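Local coordinates for siderophore periplasmic binding protein (Thermobifida fusca, PDB 5DH0) that probably binds the ferric siderophore fuscachelin outside the cell membrane and delivers it for uptake, at residues G207-I210 / L211-G215; E250-A253 / Q254-D258; A288-T291 / Y292-N296. One frame throughout, in Å; residues are numbered along the deposited sequence.

Contact 1: G207-I210 / L211-G215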
loop_
_atom_site.group_PDB
_atom_site.type_symbol
_atom_site.label_atom_id
_atom_site.label_comp_id
_atom_site.label_asym_id
_atom_site.label_seq_id
_atom_site.Cartn_x
_atom_site.Cartn_y
_atom_site.Cartn_z
ATOM N N GLY A 207 -14.462 12.109 -2.333
ATOM C CA GLY A 207 -13.924 11.380 -3.467
ATOM C C GLY A 207 -13.226 10.087 -3.099
ATOM O O GLY A 207 -13.159 9.158 -3.921
ATOM N N GLY A 208 -12.686 10.022 -1.878
ATOM C CA GLY A 208 -11.997 8.830 -1.404
ATOM C C GLY A 208 -12.966 7.654 -1.275
ATOM O O GLY A 208 -12.626 6.504 -1.545
ATOM N N GLU A 209 -14.184 7.960 -0.850
ATOM C CA GLU A 209 -15.210 6.959 -0.702
ATOM C C GLU A 209 -15.666 6.450 -2.073
ATOM O O GLU A 209 -15.951 5.265 -2.224
ATOM C CB GLU A 209 -16.391 7.510 0.092
ATOM C CG GLU A 209 -17.274 6.419 0.660
ATOM C CD GLU A 209 -18.498 6.124 -0.217
ATOM O OE1 GLU A 209 -18.628 6.766 -1.285
ATOM O OE2 GLU A 209 -19.326 5.250 0.165
ATOM N N ILE A 210 -15.697 7.331 -3.071
ATOM C CA ILE A 210 -16.075 6.908 -4.417
ATOM C C ILE A 210 -15.007 6.035 -5.052
ATOM O O ILE A 210 -15.322 5.019 -5.673
ATOM C CB ILE A 210 -16.381 8.107 -5.323
ATOM C CG1 ILE A 210 -17.714 8.708 -4.897
ATOM C CG2 ILE A 210 -16.511 7.656 -6.767
ATOM C CD1 ILE A 210 -17.906 10.098 -5.361
ATOM N N LEU A 211 -13.744 6.402 -4.874
ATOM C CA LEU A 211 -12.657 5.538 -5.316
ATOM C C LEU A 211 -12.759 4.180 -4.624
ATOM O O LEU A 211 -12.582 3.140 -5.261
ATOM C CB LEU A 211 -11.299 6.175 -5.035
ATOM C CG LEU A 211 -10.859 7.229 -6.047
ATOM C CD1 LEU A 211 -9.841 8.165 -5.418
ATOM C CD2 LEU A 211 -10.273 6.547 -7.274
ATOM N N HIS A 212 -13.052 4.192 -3.327
ATOM C CA HIS A 212 -13.185 2.951 -2.578
ATOM C C HIS A 212 -14.380 2.124 -3.102
ATOM O O HIS A 212 -14.245 0.939 -3.380
ATOM C CB HIS A 212 -13.337 3.246 -1.089
ATOM C CG HIS A 212 -13.383 2.021 -0.227
ATOM N ND1 HIS A 212 -12.314 1.156 -0.096
ATOM C CD2 HIS A 212 -14.369 1.522 0.560
ATOM C CE1 HIS A 212 -12.641 0.177 0.730
ATOM N NE2 HIS A 212 -13.884 0.372 1.139
ATOM N N THR A 213 -15.532 2.764 -3.259
ATOM C CA THR A 213 -16.731 2.102 -3.763
ATOM C C THR A 213 -16.491 1.445 -5.134
ATOM O O THR A 213 -17.062 0.422 -5.460
ATOM C CB THR A 213 -17.878 3.113 -3.848
ATOM O OG1 THR A 213 -18.155 3.609 -2.533
ATOM C CG2 THR A 213 -19.134 2.494 -4.426
ATOM N N LEU A 214 -15.605 2.038 -5.912
ATOM C CA LEU A 214 -15.266 1.556 -7.227
ATOM C C LEU A 214 -14.309 0.368 -7.142
ATOM O O LEU A 214 -14.092 -0.348 -8.122
ATOM C CB LEU A 214 -14.636 2.692 -8.014
ATOM C CG LEU A 214 -14.406 2.635 -9.506
ATOM C CD1 LEU A 214 -15.748 2.567 -10.225
ATOM C CD2 LEU A 214 -13.644 3.884 -9.906
ATOM N N GLY A 215 -13.725 0.161 -5.968
ATOM C CA GLY A 215 -12.733 -0.887 -5.819
ATOM C C GLY A 215 -11.312 -0.457 -6.136
ATOM O O GLY A 215 -10.425 -1.299 -6.287
#

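Contact 2: E250-A253 / Q254-D258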
loop_
_atom_site.group_PDB
_atom_site.type_symbol
_atom_site.label_atom_id
_atom_site.label_comp_id
_atom_site.label_asym_id
_atom_site.label_seq_id
_atom_site.Cartn_x
_atom_site.Cartn_y
_atom_site.Cartn_z
ATOM N N GLU A 250 -8.194 18.081 -4.981
ATOM C CA GLU A 250 -9.471 18.785 -5.036
ATOM C C GLU A 250 -9.373 20.172 -5.678
ATOM O O GLU A 250 -8.417 20.917 -5.448
ATOM C CB GLU A 250 -10.048 18.886 -3.621
ATOM C CG GLU A 250 -10.359 17.498 -3.034
ATOM C CD GLU A 250 -11.088 17.549 -1.700
ATOM O OE1 GLU A 250 -11.100 18.653 -1.091
ATOM O OE2 GLU A 250 -11.651 16.491 -1.272
ATOM N N THR A 251 -10.360 20.503 -6.507
ATOM C CA THR A 251 -10.474 21.841 -7.098
ATOM C C THR A 251 -11.913 22.291 -7.028
ATOM O O THR A 251 -12.766 21.537 -6.569
ATOM C CB THR A 251 -10.040 21.882 -8.570
ATOM O OG1 THR A 251 -10.898 21.028 -9.347
ATOM C CG2 THR A 251 -8.589 21.443 -8.730
ATOM N N ASP A 252 -12.191 23.505 -7.497
ATOM C CA ASP A 252 -13.574 23.969 -7.585
ATOM C C ASP A 252 -14.156 23.548 -8.917
ATOM O O ASP A 252 -13.460 22.937 -9.719
ATOM C CB ASP A 252 -13.674 25.492 -7.391
ATOM C CG ASP A 252 -13.069 26.306 -8.546
ATOM O OD1 ASP A 252 -12.583 25.748 -9.558
ATOM O OD2 ASP A 252 -13.070 27.552 -8.417
ATOM N N ALA A 253 -15.414 23.896 -9.168
ATOM C CA ALA A 253 -16.092 23.457 -10.393
ATOM C C ALA A 253 -15.403 23.908 -11.693
ATOM O O ALA A 253 -15.647 23.328 -12.757
ATOM C CB ALA A 253 -17.525 23.927 -10.381
ATOM N N GLN A 254 -14.534 24.919 -11.608
ATOM C CA GLN A 254 -13.791 25.402 -12.780
ATOM C C GLN A 254 -12.393 24.799 -12.892
ATOM O O GLN A 254 -11.537 25.357 -13.571
ATOM C CB GLN A 254 -13.667 26.934 -12.758
ATOM C CG GLN A 254 -14.935 27.680 -13.156
ATOM C CD GLN A 254 -16.023 27.630 -12.091
ATOM O OE1 GLN A 254 -17.142 27.177 -12.355
ATOM N NE2 GLN A 254 -15.704 28.111 -10.885
ATOM N N GLU A 255 -12.174 23.668 -12.222
ATOM C CA GLU A 255 -10.854 23.034 -12.108
ATOM C C GLU A 255 -9.781 23.941 -11.512
ATOM O O GLU A 255 -8.599 23.754 -11.777
ATOM C CB GLU A 255 -10.360 22.521 -13.462
ATOM C CG GLU A 255 -11.008 21.221 -13.916
ATOM C CD GLU A 255 -10.325 20.605 -15.131
ATOM O OE1 GLU A 255 -9.376 21.230 -15.662
ATOM O OE2 GLU A 255 -10.751 19.507 -15.564
ATOM N N ASN A 256 -10.181 24.907 -10.697
ATOM C CA ASN A 256 -9.203 25.729 -9.993
ATOM C C ASN A 256 -8.961 25.256 -8.570
ATOM O O ASN A 256 -9.902 25.199 -7.784
ATOM C CB ASN A 256 -9.652 27.185 -9.975
ATOM C CG ASN A 256 -9.159 27.942 -11.161
ATOM O OD1 ASN A 256 -9.947 28.455 -11.964
ATOM N ND2 ASN A 256 -7.834 28.000 -11.307
ATOM N N PRO A 257 -7.700 24.913 -8.234
ATOM C CA PRO A 257 -7.396 24.507 -6.856
ATOM C C PRO A 257 -7.410 25.730 -5.953
ATOM O O PRO A 257 -7.095 26.831 -6.417
ATOM C CB PRO A 257 -5.990 23.907 -6.954
ATOM C CG PRO A 257 -5.374 24.613 -8.113
ATOM C CD PRO A 257 -6.487 24.972 -9.073
ATOM N N ASP A 258 -7.798 25.549 -4.697
ATOM C CA ASP A 258 -7.760 26.647 -3.759
ATOM C C ASP A 258 -6.291 26.990 -3.468
ATOM O O ASP A 258 -5.383 26.170 -3.717
ATOM C CB ASP A 258 -8.549 26.301 -2.483
ATOM C CG ASP A 258 -7.888 25.217 -1.636
ATOM O OD1 ASP A 258 -6.697 25.353 -1.279
ATOM O OD2 ASP A 258 -8.575 24.219 -1.299
HETATM O O HOH W 1 -8.526 22.966 -3.564
#

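Contact 3: A288-T291 / Y292-N296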
loop_
_atom_site.group_PDB
_atom_site.type_symbol
_atom_site.label_atom_id
_atom_site.label_comp_id
_atom_site.label_asym_id
_atom_site.label_seq_id
_atom_site.Cartn_x
_atom_site.Cartn_y
_atom_site.Cartn_z
ATOM N N ALA A 288 -16.609 16.470 -3.203
ATOM C CA ALA A 288 -17.531 16.322 -2.083
ATOM C C ALA A 288 -18.675 15.326 -2.387
ATOM O O ALA A 288 -19.211 14.693 -1.480
ATOM C CB ALA A 288 -18.091 17.681 -1.690
ATOM N N ALA A 289 -19.031 15.195 -3.660
ATOM C CA ALA A 289 -20.090 14.287 -4.099
ATOM C C ALA A 289 -21.335 14.423 -3.230
ATOM O O ALA A 289 -21.742 13.478 -2.554
ATOM C CB ALA A 289 -19.597 12.849 -4.091
ATOM N N ARG A 290 -21.924 15.610 -3.233
ATOM C CA ARG A 290 -23.098 15.853 -2.414
ATOM C C ARG A 290 -24.354 15.218 -3.009
ATOM O O ARG A 290 -25.280 14.917 -2.280
ATOM C CB ARG A 290 -23.287 17.352 -2.214
ATOM C CG ARG A 290 -22.282 17.942 -1.242
ATOM C CD ARG A 290 -22.599 19.376 -0.943
ATOM N NE ARG A 290 -21.871 19.877 0.219
ATOM C CZ ARG A 290 -22.215 20.975 0.890
ATOM N NH1 ARG A 290 -23.276 21.672 0.512
ATOM N NH2 ARG A 290 -21.505 21.368 1.940
ATOM N N THR A 291 -24.382 15.010 -4.325
ATOM C CA THR A 291 -25.537 14.388 -4.984
ATOM C C THR A 291 -25.088 13.254 -5.904
ATOM O O THR A 291 -23.879 13.104 -6.165
ATOM C CB THR A 291 -26.344 15.421 -5.817
ATOM O OG1 THR A 291 -25.548 15.859 -6.932
ATOM C CG2 THR A 291 -26.749 16.635 -4.956
ATOM N N TYR A 292 -26.040 12.467 -6.421
ATOM C CA TYR A 292 -25.649 11.367 -7.304
ATOM C C TYR A 292 -25.110 11.925 -8.616
ATOM O O TYR A 292 -24.212 11.339 -9.226
ATOM C CB TYR A 292 -26.807 10.382 -7.529
ATOM C CG TYR A 292 -26.841 9.299 -6.449
ATOM C CD1 TYR A 292 -25.899 8.278 -6.440
ATOM C CD2 TYR A 292 -27.785 9.321 -5.428
ATOM C CE1 TYR A 292 -25.906 7.305 -5.459
ATOM C CE2 TYR A 292 -27.795 8.351 -4.446
ATOM C CZ TYR A 292 -26.853 7.348 -4.467
ATOM O OH TYR A 292 -26.846 6.378 -3.501
ATOM N N ALA A 293 -25.603 13.094 -9.017
ATOM C CA ALA A 293 -25.085 13.742 -10.224
ATOM C C ALA A 293 -23.631 14.184 -10.040
ATOM O O ALA A 293 -22.804 14.058 -10.944
ATOM C CB ALA A 293 -25.961 14.928 -10.605
ATOM N N GLN A 294 -23.309 14.691 -8.858
ATOM C CA GLN A 294 -21.931 15.082 -8.577
ATOM C C GLN A 294 -21.062 13.835 -8.520
ATOM O O GLN A 294 -19.982 13.793 -9.119
ATOM C CB GLN A 294 -21.838 15.876 -7.270
ATOM C CG GLN A 294 -22.271 17.316 -7.418
ATOM C CD GLN A 294 -22.156 18.092 -6.126
ATOM O OE1 GLN A 294 -21.408 17.706 -5.218
ATOM N NE2 GLN A 294 -22.870 19.210 -6.045
ATOM N N ALA A 295 -21.542 12.816 -7.808
ATOM C CA ALA A 295 -20.851 11.531 -7.747
ATOM C C ALA A 295 -20.599 10.957 -9.153
ATOM O O ALA A 295 -19.550 10.361 -9.404
ATOM C CB ALA A 295 -21.639 10.544 -6.901
ATOM N N ASN A 296 -21.530 11.161 -10.081
ATOM C CA ASN A 296 -21.283 10.702 -11.454
ATOM C C ASN A 296 -20.189 11.501 -12.167
ATOM O O ASN A 296 -19.371 10.937 -12.886
ATOM C CB ASN A 296 -22.583 10.718 -12.277
ATOM C CG ASN A 296 -23.405 9.445 -12.085
ATOM O OD1 ASN A 296 -22.893 8.347 -12.254
ATOM N ND2 ASN A 296 -24.676 9.590 -11.725
#

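Contact 1: G207-I210 / L211-G215
Leu211 N and Gly207 O, joined by a nearly straight 3.0 Å hydrogen bond, begin the ladder of i to i+4 backbone bonds along the last turns of helix 206-213. His212 N bonds to Gly208 O, Thr213 N to Glu209 O at 2.7 Å, and Leu214 N to Ile210 O. Gly215 then leaves the helix with positive phi (88°), and its N reaches back to His212 O at 2.8 Å, one of the two backward bonds of a Schellman motif; a side chain here would jam against Leu214 O.

Thr213 adds a side-chain bond to the ladder. With OG1 anti to the carbonyl carbon (chi1 -62°), the hydroxyl turns back along the helix and donates to Glu209 O at 2.8 Å, above the carbonyl plane, while Thr213 N arrives from the opposite face. An alanine here would lack the hydroxyl and is likely to leave Glu209 O with the single grip of the backbone N-H. The Glu209 chain bends at chi2 and brings its carboxylate past this hydroxyl, OE2 standing 3.4 Å from Thr213 OG1 without a hydrogen bond; the acid instead forms a salt bridge through OE1 with Arg145 of helix 142-154.

On the buried side Ile210, Leu211 and Leu214 pack against helix 292-307, while Leu211 and His212 also touch Gln218 of strand 217-218.

Contact 2: E250-A253 / Q254-D258
Asp252 holds CG between its backbone N and carbonyl carbon (chi1 69°), and this turns the carboxylate inward over the residues that follow, where OD1 takes two backbone N-H groups. Asn256 N lies 2.8 Å from Asp252 OD1 and Gln254 N lies 2.9 Å from the same Asp252 OD1, the latter bond forming an Asx turn. Both donors stand out of the carboxylate plane, on opposite faces, so one oxygen is gripped from two sides and the rotation of the group is largely fixed.

The backbone of Asp252 is tied down as well. Asp252 O accepts from Glu255 N at 2.9 Å, closing a type I beta turn from Asp252 to Glu255, and Thr251 OG1 donates to Asp252 O from the opposite face at 3.2 Å. Asp252 N in turn donates to Asn256 O at 2.9 Å, with a fairly straight N-H...O angle of 162°. With Glu255 in the left-handed conformation, the loop resembles a type I turn with a G1 bulge. The chain thus doubles back on itself, the directions of 250-253 and 254-257 lying 157° apart. Alongside the loop, Thr251 CG2 rests against the ring of Pro257, 4.0 Å from its CB. Asp252 and Asn256 run side by side, their carboxylate and amide planes steeply inclined. A water links the two arms further on, donating to Glu250 O at 2.8 Å and accepting from Asp258 N.

This surface loop leads from strand 246-250, paired with strand 187-193, into helix 259-265, where Asp258 is the N-cap and its OD1 accepts from Thr261 N. Gln254 OE1 accepts from Ala75 N at the start of helix 75-81, and Thr251 and Glu255 lie against Pro283 of strand 281-284.

Contact 3: A288-T291 / Y292-N296
Thr291 and Gln294 carry most of this contact at the start of helix 292-307. Thr291 is the N-cap. Its hydroxyl, set between backbone N and carbonyl carbon by chi1 of 67°, faces the first turn, and Thr291 OG1 accepts from Gln294 N at 3.2 Å in a fairly straight capping bond. Thr291 O accepts from Ala295 N at 2.9 Å, an almost linear bond that is the first regular i to i+4 rung of the helix. OG1 is also hydrogen-bonded to Glu57 OE1 of helix 52-57, so the capping hydroxyl links two helices. Tyr292, next along, lays its CB against Thr291 C, and its hydroxyl makes weak hydrogen bonds to Asn146 and Gln165.

Gln294 answers by reaching back over the cap. Its chain leaves with CG beside the backbone N and runs extended from there, carrying the amide past Thr291, whose OG1 lies 3.6 Å from Gln294 CG. At the far end Gln294 OE1 accepts from Arg290 N at 2.9 Å. The donor stands well above the amide carbonyl plane, 51° out of it. Arg290 CB also touches Gln294 OE1, at 3.6 Å, while the guanidinium continues away to a salt bridge between NH1 and Glu53. The methyl groups of Ala289 and Ala295, CB to CB, meet at 4.2 Å beside the cap.

Bonds from side chains to backbone N-H groups on both sides of the cap, at Arg290 and Gln294, tie the incoming loop to the helix. The motif is a threonine N-cap, here opening the C-terminal helix of a protein of the periplasmic binding fold.

Overall arrangement
Contacts 1 and 3 are largely buried, and contact 2 lies at the surface. Contacts 1 and 3 meet: Ile210 CD1 packs 3.5 Å from Ala289 CB, so the helix end at 207-215 and the helix start at 288-296 share one apolar seam, and Arg145 of helix 142-154 touches both. Contact 2 touches neither of them, its nearest atoms being about 5 Å from each. Their chemistry follows position: contact 1 is the C-terminal end of a helix, closed by a glycine; contact 3 is an N-terminal end, capped by a hydroxyl; contact 2 has no helix within it and is held by a carboxylate gripping backbone N-H groups.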